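Local coordinates for DUF4785 domain-containing protein (Legionella pneumophila subsp. pneumophila, PDB 4KH9), which is of unknown function but binds calcium and is built from three domains, the central and C-terminal ones assigned to the E-set clan, at residues Tyr47-Leu58 with Tyr147-Lys158. Sequence-based numbering, arbitrary orientation. Where two conformers were deposited one is given.
Sequences YGYKERISLEQL and YADAYMISVLDK
Tyr49, Glu51 and Ile53 each exchange a pair of backbone hydrogen bonds with Val155, Ile153 and Tyr151 respectively, setting strands 48-54 and 150-156 antiparallel at 150°; Asp157 N to Tyr47 O and Leu55 N to Asp149 O extend the ladder at its two ends. The face carrying Tyr49, Ile53, Tyr151, Ile153 and Val155 is largely apolar. With CG between the backbone N and the carbonyl carbon (chi1 68°), the Tyr49 ring lies beside Val155, whose CB sits over it, 4.0 Å from the centroid; Tyr49 OH accepts from Ser65 N. Diagonally across the ladder, Ile53 CG1 meets Ile153 CG1 at 3.6 Å. Where the strand turns into helix 55-60, Leu58 CD1 sits over a face of the Tyr151 ring, toward its rim, 3.6 Å from CE1, while Leu55 CD1 touches Tyr151 OH. A capping box of Ser54 and Gln57 starts that helix. On the other face of the sheet, Lys50 CG and CE pass Ser154 OG. The chemistry is thus two-sided: the apolar face packs toward strands 62-65 and 135-140, consistent with a sandwich core, and the face of Lys50, Arg52 and Ser154 is more polar. Glu51, the exception on the apolar side, forms a salt bridge with Arg254, tying this edge strand to strand 251-264.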
loop_
_atom_site.group_PDB
_atom_site.type_symbol
_atom_site.label_atom_id
_atom_site.label_comp_id
_atom_site.label_asym_id
_atom_site.label_seq_id
_atom_site.Cartn_x
_atom_site.Cartn_y
_atom_site.Cartn_z
ATOM N N TYR A 47 -12.954 -9.583 1.549
ATOM C CA TYR A 47 -14.006 -10.572 1.733
ATOM C C TYR A 47 -13.384 -11.865 2.266
ATOM O O TYR A 47 -13.843 -12.956 1.970
ATOM C CB TYR A 47 -14.746 -10.816 0.382
ATOM C CG TYR A 47 -15.517 -9.608 -0.122
ATOM C CD1 TYR A 47 -14.862 -8.542 -0.739
ATOM C CD2 TYR A 47 -16.904 -9.559 -0.037
ATOM C CE1 TYR A 47 -15.566 -7.418 -1.183
ATOM C CE2 TYR A 47 -17.615 -8.444 -0.470
ATOM C CZ TYR A 47 -16.944 -7.387 -1.062
ATOM O OH TYR A 47 -17.657 -6.302 -1.497
ATOM N N GLY A 48 -12.297 -11.742 2.985
ATOM C CA GLY A 48 -11.625 -12.911 3.530
ATOM C C GLY A 48 -10.592 -12.499 4.535
ATOM O O GLY A 48 -10.625 -11.365 5.048
ATOM N N TYR A 49 -9.706 -13.416 4.848
ATOM C CA TYR A 49 -8.636 -13.144 5.796
ATOM C C TYR A 49 -7.399 -13.969 5.439
ATOM O O TYR A 49 -7.472 -14.929 4.656
ATOM C CB TYR A 49 -9.072 -13.402 7.260
ATOM C CG TYR A 49 -9.323 -14.867 7.597
ATOM C CD1 TYR A 49 -10.576 -15.449 7.395
ATOM C CD2 TYR A 49 -8.321 -15.653 8.172
ATOM C CE1 TYR A 49 -10.825 -16.775 7.750
ATOM C CE2 TYR A 49 -8.547 -16.992 8.491
ATOM C CZ TYR A 49 -9.807 -17.544 8.287
ATOM O OH TYR A 49 -10.057 -18.841 8.661
ATOM N N LYS A 50 -6.259 -13.588 6.046
ATOM C CA LYS A 50 -4.981 -14.274 5.870
ATOM C C LYS A 50 -4.334 -14.392 7.195
ATOM O O LYS A 50 -4.429 -13.449 7.981
ATOM C CB LYS A 50 -4.027 -13.540 4.883
ATOM C CG LYS A 50 -4.461 -13.537 3.429
ATOM C CD LYS A 50 -3.443 -12.832 2.544
ATOM C CE LYS A 50 -3.851 -12.884 1.093
ATOM N NZ LYS A 50 -3.025 -11.972 0.258
ATOM N N GLU A 51 -3.705 -15.541 7.484
ATOM C CA GLU A 51 -2.958 -15.690 8.728
ATOM C C GLU A 51 -1.788 -16.635 8.568
ATOM O O GLU A 51 -1.811 -17.540 7.731
ATOM C CB GLU A 51 -3.828 -16.166 9.897
ATOM C CG GLU A 51 -4.436 -17.565 9.751
ATOM C CD GLU A 51 -5.254 -17.995 10.953
ATOM O OE1 GLU A 51 -5.089 -17.395 12.039
ATOM O OE2 GLU A 51 -6.030 -18.966 10.819
ATOM N N ARG A 52 -0.776 -16.429 9.418
ATOM C CA ARG A 52 0.392 -17.279 9.516
ATOM C C ARG A 52 0.104 -18.275 10.579
ATOM O O ARG A 52 -0.385 -17.907 11.634
ATOM C CB ARG A 52 1.657 -16.450 9.841
ATOM C CG ARG A 52 1.998 -15.439 8.767
ATOM C CD ARG A 52 3.386 -14.881 8.932
ATOM N NE ARG A 52 3.865 -14.326 7.666
ATOM C CZ ARG A 52 5.109 -13.914 7.450
ATOM N NH1 ARG A 52 6.017 -13.983 8.417
ATOM N NH2 ARG A 52 5.457 -13.431 6.264
ATOM N N ILE A 53 0.360 -19.533 10.310
ATOM C CA ILE A 53 0.126 -20.611 11.258
ATOM C C ILE A 53 1.383 -21.498 11.331
ATOM O O ILE A 53 2.133 -21.592 10.359
ATOM C CB ILE A 53 -1.143 -21.460 10.927
ATOM C CG1 ILE A 53 -0.956 -22.279 9.650
ATOM C CG2 ILE A 53 -2.436 -20.616 10.877
ATOM C CD1 ILE A 53 -1.606 -23.493 9.677
ATOM N N SER A 54 1.587 -22.158 12.463
ATOM C CA SER A 54 2.724 -23.047 12.622
ATOM C C SER A 54 2.315 -24.472 12.384
ATOM O O SER A 54 1.132 -24.793 12.419
ATOM C CB SER A 54 3.314 -22.901 14.023
ATOM O OG SER A 54 2.409 -23.425 14.979
ATOM N N LEU A 55 3.303 -25.343 12.200
ATOM C CA LEU A 55 3.102 -26.776 12.079
ATOM C C LEU A 55 2.467 -27.323 13.390
ATOM O O LEU A 55 1.590 -28.166 13.321
ATOM C CB LEU A 55 4.458 -27.427 11.779
ATOM C CG LEU A 55 4.468 -28.907 11.465
ATOM C CD1 LEU A 55 3.593 -29.253 10.226
ATOM C CD2 LEU A 55 5.884 -29.387 11.281
ATOM N N GLU A 56 2.827 -26.749 14.565
ATOM C CA GLU A 56 2.249 -27.116 15.871
ATOM C C GLU A 56 0.737 -26.811 15.898
ATOM O O GLU A 56 -0.020 -27.563 16.489
ATOM C CB GLU A 56 2.955 -26.385 17.047
ATOM C CG GLU A 56 4.390 -26.832 17.331
ATOM C CD GLU A 56 5.468 -26.318 16.391
ATOM O OE1 GLU A 56 5.165 -25.477 15.516
ATOM O OE2 GLU A 56 6.633 -26.749 16.541
ATOM N N GLN A 57 0.307 -25.707 15.295
ATOM C CA GLN A 57 -1.115 -25.373 15.225
ATOM C C GLN A 57 -1.841 -26.354 14.275
ATOM O O GLN A 57 -2.941 -26.804 14.595
ATOM C CB GLN A 57 -1.313 -23.916 14.776
ATOM C CG GLN A 57 -0.849 -22.890 15.844
ATOM C CD GLN A 57 -0.879 -21.459 15.369
ATOM O OE1 GLN A 57 -0.498 -21.144 14.257
ATOM N NE2 GLN A 57 -1.248 -20.539 16.237
ATOM N N LEU A 58 -1.219 -26.695 13.135
ATOM C CA LEU A 58 -1.767 -27.656 12.171
ATOM C C LEU A 58 -1.979 -29.011 12.785
ATOM O O LEU A 58 -2.925 -29.678 12.422
ATOM C CB LEU A 58 -0.860 -27.839 10.943
ATOM C CG LEU A 58 -1.056 -26.980 9.719
ATOM C CD1 LEU A 58 -0.001 -27.355 8.645
ATOM C CD2 LEU A 58 -2.503 -27.113 9.113
ATOM N N TYR A 147 8.692 -31.075 6.923
ATOM C CA TYR A 147 7.659 -30.110 6.625
ATOM C C TYR A 147 8.126 -28.732 7.011
ATOM O O TYR A 147 9.011 -28.589 7.871
ATOM C CB TYR A 147 6.338 -30.468 7.349
ATOM C CG TYR A 147 5.788 -31.865 7.074
ATOM C CD1 TYR A 147 5.917 -32.455 5.819
ATOM C CD2 TYR A 147 5.051 -32.543 8.037
ATOM C CE1 TYR A 147 5.394 -33.722 5.557
ATOM C CE2 TYR A 147 4.485 -33.785 7.775
ATOM C CZ TYR A 147 4.672 -34.380 6.539
ATOM O OH TYR A 147 4.100 -35.602 6.292
ATOM N N ALA A 148 7.549 -27.704 6.379
ATOM C CA ALA A 148 7.866 -26.329 6.742
ATOM C C ALA A 148 7.428 -26.047 8.184
ATOM O O ALA A 148 6.487 -26.666 8.684
ATOM C CB ALA A 148 7.174 -25.358 5.783
ATOM N N ASP A 149 8.119 -25.132 8.848
ATOM C CA ASP A 149 7.789 -24.695 10.212
ATOM C C ASP A 149 6.473 -23.955 10.274
ATOM O O ASP A 149 5.750 -24.063 11.266
ATOM C CB ASP A 149 8.870 -23.740 10.730
ATOM C CG ASP A 149 10.190 -24.355 11.133
ATOM O OD1 ASP A 149 10.276 -25.607 11.186
ATOM O OD2 ASP A 149 11.118 -23.586 11.465
ATOM N N ALA A 150 6.192 -23.160 9.220
ATOM C CA ALA A 150 5.039 -22.286 9.183
ATOM C C ALA A 150 4.444 -22.165 7.777
ATOM O O ALA A 150 5.064 -22.528 6.766
ATOM C CB ALA A 150 5.413 -20.912 9.709
ATOM N N TYR A 151 3.178 -21.740 7.747
ATOM C CA TYR A 151 2.362 -21.629 6.540
ATOM C C TYR A 151 1.530 -20.400 6.555
ATOM O O TYR A 151 1.161 -19.934 7.623
ATOM C CB TYR A 151 1.390 -22.857 6.439
ATOM C CG TYR A 151 2.096 -24.180 6.607
ATOM C CD1 TYR A 151 2.478 -24.635 7.872
ATOM C CD2 TYR A 151 2.510 -24.918 5.497
ATOM C CE1 TYR A 151 3.237 -25.796 8.029
ATOM C CE2 TYR A 151 3.268 -26.083 5.645
ATOM C CZ TYR A 151 3.631 -26.513 6.914
ATOM O OH TYR A 151 4.416 -27.624 7.094
HETATM N N MSE A 152 1.220 -19.897 5.370
HETATM C CA MSE A 152 0.290 -18.799 5.171
HETATM C C MSE A 152 -1.025 -19.402 4.746
HETATM O O MSE A 152 -1.068 -20.148 3.765
HETATM C CB MSE A 152 0.799 -17.777 4.133
HETATM C CG MSE A 152 -0.162 -16.587 3.932
HETATM SE SE MSE A 152 -0.312 -15.420 5.481
HETATM C CE MSE A 152 1.382 -14.467 5.276
ATOM N N ILE A 153 -2.075 -19.149 5.514
ATOM C CA ILE A 153 -3.421 -19.603 5.193
ATOM C C ILE A 153 -4.158 -18.400 4.676
ATOM O O ILE A 153 -4.215 -17.382 5.363
ATOM C CB ILE A 153 -4.182 -20.265 6.375
ATOM C CG1 ILE A 153 -3.352 -21.338 7.103
ATOM C CG2 ILE A 153 -5.572 -20.811 5.911
ATOM C CD1 ILE A 153 -2.912 -22.512 6.334
ATOM N N SER A 154 -4.738 -18.518 3.504
ATOM C CA SER A 154 -5.538 -17.459 2.918
ATOM C C SER A 154 -6.952 -17.988 2.663
ATOM O O SER A 154 -7.121 -19.051 2.063
ATOM C CB SER A 154 -4.895 -16.949 1.639
ATOM O OG SER A 154 -5.680 -15.915 1.080
ATOM N N VAL A 155 -7.948 -17.298 3.194
ATOM C CA VAL A 155 -9.345 -17.688 3.033
ATOM C C VAL A 155 -10.074 -16.574 2.329
ATOM O O VAL A 155 -10.188 -15.494 2.880
ATOM C CB VAL A 155 -10.034 -18.047 4.388
ATOM C CG1 VAL A 155 -11.504 -18.430 4.181
ATOM C CG2 VAL A 155 -9.278 -19.169 5.131
ATOM N N LEU A 156 -10.576 -16.845 1.125
ATOM C CA LEU A 156 -11.418 -15.940 0.381
ATOM C C LEU A 156 -12.855 -16.440 0.537
ATOM O O LEU A 156 -13.218 -17.495 0.007
ATOM C CB LEU A 156 -11.002 -15.795 -1.086
ATOM C CG LEU A 156 -11.974 -14.983 -1.976
ATOM C CD1 LEU A 156 -11.986 -13.505 -1.585
ATOM C CD2 LEU A 156 -11.667 -15.189 -3.454
ATOM N N ASP A 157 -13.663 -15.689 1.279
ATOM C CA ASP A 157 -15.067 -16.033 1.512
ATOM C C ASP A 157 -15.841 -15.373 0.367
ATOM O O ASP A 157 -16.573 -14.398 0.538
ATOM C CB ASP A 157 -15.476 -15.545 2.927
ATOM C CG ASP A 157 -16.654 -16.281 3.558
ATOM O OD1 ASP A 157 -17.219 -17.205 2.899
ATOM O OD2 ASP A 157 -16.997 -15.956 4.705
ATOM N N LYS A 158 -15.563 -15.888 -0.827
ATOM C CA LYS A 158 -15.978 -15.424 -2.134
ATOM C C LYS A 158 -17.470 -15.050 -2.205
ATOM O O LYS A 158 -17.811 -14.053 -2.856
ATOM C CB LYS A 158 -15.671 -16.540 -3.184
ATOM C CG LYS A 158 -15.770 -16.083 -4.628
ATOM C CD LYS A 158 -15.333 -17.140 -5.637
ATOM C CE LYS A 158 -15.373 -16.556 -7.021
ATOM N NZ LYS A 158 -14.716 -17.433 -8.027
#